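Local coordinates for hypothetical protein SA2161 (Staphylococcus aureus, PDB 1Y7R) that is of unknown function but probably transfers an acetyl group from acetyl-coenzyme A to an as yet unidentified acceptor, as GNAT-family acetyltransferases do, at residues 63-68 with 101-106; 84-89 with 115-120. The protein carries 4 engineered substitutions. One frame throughout, in Å; residues are numbered along the deposited sequence.

Contact 1: 63-68 with 101-106; sequences VFQIVD and YVSLIA
F64 and V102 sit side by side where strands 63-71 and 101-107 run parallel, the two strands of a beta-alpha-beta unit in the GNAT fold. Three backbone bonds join them: F64 N to Y101 O (2.9 Å), S103 N to F64 O (3.0 Å) and I66 N to S103 O (3.1 Å). Beyond these the strands, inclined at 28°, part company. This divergence of neighbouring parallel strands is the hallmark of GNAT proteins, which commonly receive acetyl-coenzyme A in the cleft.

Q65 and S103 share one face of the ladder. From Q65, CB lies near S103 O, and CG packs against that same oxygen at 3.3 Å. With CG anti to the backbone N (chi1 -161°) and the chain extended, the amide reaches past S103, bringing NE2 to 4.1 Å from I105 CG1. There NE2 donates to a water that in turn donates to S103 OG, while S103 OG gives its own proton to a second water held by F64 O. A polar pair suits this buried position: besides the waters, S103 OG bonds to Q65 NE2 of the second subunit, whose strand continues the sheet beyond 101-106, and the reciprocal bond, from Q65 NE2 to S103 OG of that subunit, is weak.

The other face is oily and receives helix 80-95. Here the branched I66 and V102 pack at a slant, I66 CD1 lying 3.9 Å from V102 CG1. Where the strands separate, a water replaces the direct backbone bond, donating to I66 O at 2.7 Å and accepting from I105 N at 2.9 Å.

Contact 2: 84-89 with 115-120; sequences IMEHIM and VKFGFM. Engineered in segment 115-120: V115 (natural residue Ala).
Within the GNAT fold, helix 80-95 packs through M85, E86 and M89 against F117 and F119 of the loop that follows helix 110-115. F117 carries most of this helix-loop contact: M85 CB stands over one face of its ring, 3.6 Å from the centroid, in a CH-pi contact displaced toward the rim. A broad, flat phenyl suits the place, since it can take a methylene on its face and further groups round its perimeter. E86, bent at chi2 (-76°), folds back to the ring edge, where its CD lies in the ring plane 3.6 Å from F117 CE2. The carboxylate plane is perpendicular to the ring, and its negative charge may favour the slightly positive C-H edge. M89 CG approaches F117 CD2 obliquely at 3.9 Å.

A type I turn from V115, an engineered residue, to G118 includes F117; the positive phi of G118 (100°) is easily adopted by glycine. F119, which follows, turns its side chain back to the helix. Flexible methionines, selenomethionine in this crystal, reach its ring: M85 CE lies obliquely, 3.6 Å from F119 CE2, and M89 makes a Met-aromatic contact, its SE at the ring edge 3.9 Å from F119 CE2.

The centres of contacts 1 and 2 lie about 10 Å apart, and their segments alternate along the chain: strand 63-68, helix 84-89, strand 101-106, then loop 115-120. The helix is the crossover between the two strands of contact 1, so contact 2 forms on the face of the sheet that carries I66 and V102. F119 joins them: its CZ packs 3.7 Å from I66 CD1, and its CE1 lies 3.8 Å from V102 O. Helix, loop and diverging strands thus share one apolar core within the GNAT fold. Both contacts also border the second subunit, which carries on the sheet beyond 101-106 and pairs with M120.

Contact 1: 63-68 with 101-106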
ATOM      1  N   VAL A  63      -8.637   1.848  -1.274  1.00  5.04           N
ATOM      2  CA  VAL A  63      -7.405   1.740  -0.492  1.00  5.79           C
ATOM      3  C   VAL A  63      -6.281   2.597  -1.094  1.00  5.45           C
ATOM      4  O   VAL A  63      -6.112   2.624  -2.311  1.00  5.49           O
ATOM      5  CB  VAL A  63      -6.962   0.262  -0.358  1.00  6.32           C
ATOM      6  CG1 VAL A  63      -6.714  -0.411  -1.743  1.00  7.12           C
ATOM      7  CG2 VAL A  63      -5.791   0.101   0.626  1.00  8.88           C
ATOM      8  N   PHE A  64      -5.537   3.269  -0.219  1.00  4.63           N
ATOM      9  CA  PHE A  64      -4.271   3.932  -0.596  1.00  3.89           C
ATOM     10  C   PHE A  64      -3.178   3.598   0.429  1.00  4.52           C
ATOM     11  O   PHE A  64      -3.469   3.315   1.601  1.00  5.48           O
ATOM     12  CB  PHE A  64      -4.454   5.458  -0.638  1.00  4.56           C
ATOM     13  CG  PHE A  64      -5.513   5.922  -1.606  1.00  3.74           C
ATOM     14  CD1 PHE A  64      -5.150   6.334  -2.878  1.00  7.38           C
ATOM     15  CD2 PHE A  64      -6.864   5.952  -1.222  1.00  7.50           C
ATOM     16  CE1 PHE A  64      -6.135   6.781  -3.807  1.00  7.57           C
ATOM     17  CE2 PHE A  64      -7.851   6.402  -2.115  1.00  8.14           C
ATOM     18  CZ  PHE A  64      -7.488   6.788  -3.426  1.00  6.57           C
ATOM     19  N   GLN A  65      -1.924   3.661  -0.021  1.00  4.82           N
ATOM     20  CA  GLN A  65      -0.790   3.588   0.890  1.00  5.98           C
ATOM     21  C   GLN A  65       0.119   4.766   0.591  1.00  6.06           C
ATOM     22  O   GLN A  65       0.451   5.021  -0.571  1.00  6.55           O
ATOM     23  CB  GLN A  65       0.008   2.292   0.708  1.00  6.00           C
ATOM     24  CG  GLN A  65       0.885   1.994   1.934  1.00  6.98           C
ATOM     25  CD  GLN A  65       1.850   0.846   1.733  1.00  9.41           C
ATOM     26  OE1 GLN A  65       2.181   0.459   0.617  1.00  9.28           O
ATOM     27  NE2 GLN A  65       2.355   0.341   2.834  1.00 10.60           N
ATOM     28  N   ILE A  66       0.501   5.472   1.643  1.00  5.30           N
ATOM     29  CA  ILE A  66       1.473   6.553   1.565  1.00  6.20           C
ATOM     30  C   ILE A  66       2.840   5.919   1.769  1.00  6.62           C
ATOM     31  O   ILE A  66       3.036   5.143   2.731  1.00  6.08           O
ATOM     32  CB  ILE A  66       1.198   7.613   2.644  1.00  5.81           C
ATOM     33  CG1 ILE A  66      -0.192   8.208   2.407  1.00  6.55           C
ATOM     34  CG2 ILE A  66       2.283   8.693   2.658  1.00  8.12           C
ATOM     35  CD1 ILE A  66      -0.681   9.067   3.530  1.00  8.81           C
ATOM     36  N   VAL A  67       3.763   6.237   0.859  1.00  5.95           N
ATOM     37  CA  VAL A  67       5.080   5.592   0.822  1.00  7.08           C
ATOM     38  C   VAL A  67       6.154   6.630   0.523  1.00  7.02           C
ATOM     39  O   VAL A  67       5.826   7.709   0.047  1.00  7.68           O
ATOM     40  CB  VAL A  67       5.151   4.438  -0.238  1.00  7.04           C
ATOM     41  CG1 VAL A  67       4.159   3.305   0.092  1.00  8.38           C
ATOM     42  CG2 VAL A  67       4.966   4.956  -1.719  1.00  6.55           C
ATOM     43  N   ASP A  68       7.416   6.310   0.812  1.00  8.29           N
ATOM     44  CA  ASP A  68       8.550   7.160   0.401  1.00  8.90           C
ATOM     45  C   ASP A  68       8.476   8.569   0.954  1.00  8.87           C
ATOM     46  O   ASP A  68       8.799   9.541   0.249  1.00  8.92           O
ATOM     47  CB  ASP A  68       8.649   7.207  -1.131  1.00  9.70           C
ATOM     48  CG  ASP A  68       9.273   5.959  -1.699  1.00 12.55           C
ATOM     49  OD1 ASP A  68      10.129   5.373  -1.011  1.00 19.58           O
ATOM     50  OD2 ASP A  68       8.915   5.534  -2.800  1.00 14.49           O
ATOM     51  N   TYR A 101      -9.798   3.590   2.902  1.00  4.46           N
ATOM     52  CA  TYR A 101      -8.783   3.265   3.903  1.00  5.77           C
ATOM     53  C   TYR A 101      -7.435   3.770   3.422  1.00  6.05           C
ATOM     54  O   TYR A 101      -7.065   3.544   2.252  1.00  7.20           O
ATOM     55  CB  TYR A 101      -8.698   1.765   4.005  1.00  6.79           C
ATOM     56  CG  TYR A 101      -7.713   1.213   5.003  1.00  7.37           C
ATOM     57  CD1 TYR A 101      -8.065   1.057   6.350  1.00  8.21           C
ATOM     58  CD2 TYR A 101      -6.452   0.777   4.581  1.00  9.27           C
ATOM     59  CE1 TYR A 101      -7.163   0.502   7.263  1.00  6.82           C
ATOM     60  CE2 TYR A 101      -5.535   0.233   5.483  1.00  7.62           C
ATOM     61  CZ  TYR A 101      -5.912   0.102   6.830  1.00  9.07           C
ATOM     62  OH  TYR A 101      -5.030  -0.450   7.726  1.00 10.49           O
ATOM     63  N   VAL A 102      -6.682   4.436   4.298  1.00  5.97           N
ATOM     64  CA  VAL A 102      -5.324   4.827   3.896  1.00  6.59           C
ATOM     65  C   VAL A 102      -4.377   4.338   4.973  1.00  5.93           C
ATOM     66  O   VAL A 102      -4.662   4.475   6.172  1.00  4.88           O
ATOM     67  CB  VAL A 102      -5.188   6.355   3.783  1.00  6.74           C
ATOM     68  CG1 VAL A 102      -3.765   6.743   3.298  1.00  6.48           C
ATOM     69  CG2 VAL A 102      -6.290   6.973   2.869  1.00  6.68           C
ATOM     70  N   SER A 103      -3.272   3.726   4.576  1.00  5.73           N
ATOM     71  CA  SER A 103      -2.331   3.251   5.583  1.00  6.59           C
ATOM     72  C   SER A 103      -0.904   3.625   5.249  1.00  5.90           C
ATOM     73  O   SER A 103      -0.587   4.002   4.103  1.00  6.99           O
ATOM     74  CB  SER A 103      -2.455   1.723   5.794  1.00  7.35           C
ATOM     75  OG  SER A 103      -1.757   0.970   4.793  1.00  9.43           O
ATOM     76  N   LEU A 104      -0.040   3.458   6.243  1.00  6.82           N
ATOM     77  CA  LEU A 104       1.392   3.619   6.033  1.00  6.22           C
ATOM     78  C   LEU A 104       2.159   2.802   7.057  1.00  6.92           C
ATOM     79  O   LEU A 104       1.557   2.278   7.999  1.00  5.94           O
ATOM     80  CB  LEU A 104       1.784   5.095   6.111  1.00  6.67           C
ATOM     81  CG  LEU A 104       1.353   5.875   7.351  1.00  9.09           C
ATOM     82  CD1 LEU A 104       2.379   5.701   8.451  1.00 10.28           C
ATOM     83  CD2 LEU A 104       1.216   7.333   6.983  1.00 10.89           C
ATOM     84  N   ILE A 105       3.476   2.689   6.845  1.00  7.35           N
ATOM     85  CA  ILE A 105       4.360   1.986   7.791  1.00  8.68           C
ATOM     86  C   ILE A 105       5.304   3.017   8.385  1.00  9.25           C
ATOM     87  O   ILE A 105       5.995   3.734   7.659  1.00 10.05           O
ATOM     88  CB  ILE A 105       5.161   0.861   7.086  1.00  9.73           C
ATOM     89  CG1 ILE A 105       4.231  -0.190   6.449  1.00  9.73           C
ATOM     90  CG2 ILE A 105       6.203   0.252   8.010  1.00  8.95           C
ATOM     91  CD1 ILE A 105       3.282  -0.837   7.404  1.00 13.04           C
ATOM     92  N   ALA A 106       5.305   3.133   9.706  1.00  9.06           N
ATOM     93  CA  ALA A 106       6.096   4.164  10.358  1.00 10.76           C
ATOM     94  C   ALA A 106       6.997   3.590  11.429  1.00 12.18           C
ATOM     95  O   ALA A 106       6.530   2.819  12.244  1.00 11.27           O
ATOM     96  CB  ALA A 106       5.147   5.180  10.988  1.00 10.95           C
TER
HETATM   97  O   HOH W   1      -3.260   0.620   2.605  1.00  8.52           O
HETATM   98  O   HOH W   2       0.737   0.258   5.295  1.00 11.02           O
HETATM   99  O   HOH W   3       4.504   3.533   4.273  1.00 13.42           O

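Contact 2: 84-89 with 115-120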
ATOM      1  N   ILE A  84       5.011  18.025   3.025  1.00  3.98           N
ATOM      2  CA  ILE A  84       4.750  16.850   2.178  1.00  4.15           C
ATOM      3  C   ILE A  84       3.377  16.227   2.503  1.00  3.99           C
ATOM      4  O   ILE A  84       2.533  16.019   1.620  1.00  4.67           O
ATOM      5  CB  ILE A  84       5.902  15.850   2.324  1.00  3.73           C
ATOM      6  CG1 ILE A  84       7.133  16.411   1.596  1.00  5.05           C
ATOM      7  CG2 ILE A  84       5.514  14.467   1.763  1.00  5.34           C
ATOM      8  CD1 ILE A  84       8.468  15.798   2.020  1.00 10.00           C
HETATM    9  N   MSE A  85       3.141  15.987   3.782  1.00  4.85           N
HETATM   10  CA  MSE A  85       1.893  15.344   4.204  1.00  5.50           C
HETATM   11  C   MSE A  85       0.687  16.222   3.896  1.00  5.98           C
HETATM   12  O   MSE A  85      -0.341  15.694   3.513  1.00  6.37           O
HETATM   13  CB  MSE A  85       1.937  14.988   5.694  1.00  6.93           C
HETATM   14  CG  MSE A  85       2.778  13.786   6.054  1.00  6.56           C
HETATM   15 SE   MSE A  85       2.133  12.128   5.136  1.00 17.61          SE
HETATM   16  CE  MSE A  85       0.428  11.925   6.083  1.00 10.83           C
ATOM     17  N   GLU A  86       0.794  17.551   4.052  1.00  5.85           N
ATOM     18  CA  GLU A  86      -0.316  18.429   3.718  1.00  7.00           C
ATOM     19  C   GLU A  86      -0.700  18.258   2.247  1.00  6.60           C
ATOM     20  O   GLU A  86      -1.880  18.175   1.900  1.00  7.67           O
ATOM     21  CB  GLU A  86       0.037  19.904   4.014  1.00  7.56           C
ATOM     22  CG  GLU A  86       0.080  20.234   5.510  1.00 11.23           C
ATOM     23  CD  GLU A  86      -1.338  20.360   6.134  1.00 12.39           C
ATOM     24  OE1 GLU A  86      -2.318  19.873   5.521  1.00 14.23           O
ATOM     25  OE2 GLU A  86      -1.468  20.966   7.224  1.00 14.22           O
ATOM     26  N   HIS A  87       0.292  18.184   1.369  1.00  5.50           N
ATOM     27  CA  HIS A  87      -0.019  17.999  -0.068  1.00  5.80           C
ATOM     28  C   HIS A  87      -0.572  16.602  -0.378  1.00  5.97           C
ATOM     29  O   HIS A  87      -1.555  16.458  -1.139  1.00  6.48           O
ATOM     30  CB  HIS A  87       1.200  18.375  -0.899  1.00  6.00           C
ATOM     31  CG  HIS A  87       1.428  19.854  -0.947  1.00  8.58           C
ATOM     32  ND1 HIS A  87       0.856  20.659  -1.912  1.00  9.58           N
ATOM     33  CD2 HIS A  87       2.079  20.687  -0.099  1.00  8.78           C
ATOM     34  CE1 HIS A  87       1.200  21.917  -1.692  1.00 10.35           C
ATOM     35  NE2 HIS A  87       1.938  21.965  -0.596  1.00  9.52           N
ATOM     36  N   ILE A  88      -0.026  15.587   0.289  1.00  5.25           N
ATOM     37  CA  ILE A  88      -0.572  14.231   0.158  1.00  5.89           C
ATOM     38  C   ILE A  88      -2.021  14.158   0.650  1.00  5.51           C
ATOM     39  O   ILE A  88      -2.889  13.568  -0.018  1.00  6.89           O
ATOM     40  CB  ILE A  88       0.334  13.211   0.892  1.00  5.76           C
ATOM     41  CG1 ILE A  88       1.622  13.026   0.106  1.00  5.84           C
ATOM     42  CG2 ILE A  88      -0.372  11.879   1.103  1.00  5.57           C
ATOM     43  CD1 ILE A  88       2.590  12.135   0.818  1.00 11.49           C
HETATM   44  N   MSE A  89      -2.295  14.787   1.792  1.00  6.19           N
HETATM   45  CA  MSE A  89      -3.654  14.726   2.372  1.00  7.06           C
HETATM   46  C   MSE A  89      -4.661  15.492   1.523  1.00  7.37           C
HETATM   47  O   MSE A  89      -5.842  15.102   1.450  1.00  7.80           O
HETATM   48  CB  MSE A  89      -3.671  15.212   3.826  1.00  7.13           C
HETATM   49  CG  MSE A  89      -2.947  14.292   4.807  1.00 11.93           C
HETATM   50 SE   MSE A  89      -3.438  12.366   4.650  1.00 23.54          SE
HETATM   51  CE  MSE A  89      -2.194  11.812   3.408  1.00 24.84           C
ATOM     52  N   VAL A 115       0.786  11.186  13.206  1.00  7.95           N
ATOM     53  CA  VAL A 115      -0.253  11.448  14.211  1.00  8.89           C
ATOM     54  C   VAL A 115      -0.890  12.840  14.004  1.00  8.99           C
ATOM     55  O   VAL A 115      -2.090  13.034  14.251  1.00  9.67           O
ATOM     56  CB  VAL A 115       0.323  11.298  15.667  1.00  9.92           C
ATOM     57  CG1 VAL A 115      -0.736  11.657  16.691  1.00 12.40           C
ATOM     58  CG2 VAL A 115       0.775   9.876  15.892  1.00  8.97           C
ATOM     59  N   LYS A 116      -0.080  13.808  13.569  1.00  8.99           N
ATOM     60  CA  LYS A 116      -0.556  15.170  13.263  1.00  9.41           C
ATOM     61  C   LYS A 116      -1.666  15.221  12.211  1.00  9.96           C
ATOM     62  O   LYS A 116      -2.430  16.185  12.155  1.00  9.97           O
ATOM     63  CB  LYS A 116       0.603  16.040  12.744  1.00  9.31           C
ATOM     64  CG  LYS A 116       1.693  16.275  13.748  1.00 10.34           C
ATOM     65  CD  LYS A 116       2.820  17.152  13.124  1.00 10.26           C
ATOM     66  CE  LYS A 116       3.977  17.292  14.099  1.00 13.87           C
ATOM     67  NZ  LYS A 116       3.411  17.766  15.412  1.00 16.83           N
ATOM     68  N   PHE A 117      -1.729  14.184  11.374  1.00  8.76           N
ATOM     69  CA  PHE A 117      -2.650  14.112  10.233  1.00  8.93           C
ATOM     70  C   PHE A 117      -3.781  13.126  10.467  1.00  9.46           C
ATOM     71  O   PHE A 117      -4.566  12.861   9.567  1.00 10.89           O
ATOM     72  CB  PHE A 117      -1.849  13.814   8.965  1.00  8.50           C
ATOM     73  CG  PHE A 117      -0.946  14.948   8.615  1.00  8.90           C
ATOM     74  CD1 PHE A 117       0.360  14.998   9.121  1.00  8.91           C
ATOM     75  CD2 PHE A 117      -1.442  16.028   7.919  1.00  9.99           C
ATOM     76  CE1 PHE A 117       1.165  16.097   8.887  1.00  9.16           C
ATOM     77  CE2 PHE A 117      -0.634  17.142   7.651  1.00  7.87           C
ATOM     78  CZ  PHE A 117       0.671  17.168   8.140  1.00  9.23           C
ATOM     79  N   GLY A 118      -3.861  12.615  11.698  1.00  9.26           N
ATOM     80  CA  GLY A 118      -5.007  11.818  12.133  1.00  7.78           C
ATOM     81  C   GLY A 118      -4.767  10.323  12.092  1.00  7.94           C
ATOM     82  O   GLY A 118      -5.655   9.553  12.454  1.00  7.82           O
ATOM     83  N   PHE A 119      -3.569   9.915  11.679  1.00  7.05           N
ATOM     84  CA  PHE A 119      -3.227   8.474  11.629  1.00  7.46           C
ATOM     85  C   PHE A 119      -3.151   7.872  13.029  1.00  8.59           C
ATOM     86  O   PHE A 119      -2.718   8.528  13.975  1.00  8.04           O
ATOM     87  CB  PHE A 119      -1.912   8.262  10.868  1.00  7.31           C
ATOM     88  CG  PHE A 119      -2.080   8.427   9.405  1.00  6.43           C
ATOM     89  CD1 PHE A 119      -2.400   7.329   8.610  1.00  6.78           C
ATOM     90  CD2 PHE A 119      -2.010   9.690   8.812  1.00  7.79           C
ATOM     91  CE1 PHE A 119      -2.603   7.483   7.224  1.00  7.70           C
ATOM     92  CE2 PHE A 119      -2.242   9.837   7.436  1.00  6.06           C
ATOM     93  CZ  PHE A 119      -2.550   8.732   6.651  1.00  8.49           C
HETATM   94  N   MSE A 120      -3.608   6.632  13.149  1.00  9.50           N
HETATM   95  CA  MSE A 120      -3.511   5.920  14.411  1.00 15.06           C
HETATM   96  C   MSE A 120      -2.934   4.523  14.170  1.00 10.67           C
HETATM   97  O   MSE A 120      -2.973   4.008  13.045  1.00  9.27           O
HETATM   98  CB  MSE A 120      -4.883   5.820  15.037  1.00 14.02           C
HETATM   99  CG  MSE A 120      -5.871   5.273  14.066  1.00 18.77           C
HETATM  100 SE   MSE A 120      -7.355   4.626  14.949  1.00 37.54          SE
HETATM  101  CE  MSE A 120      -8.358   6.338  15.232  1.00 32.23           C
TER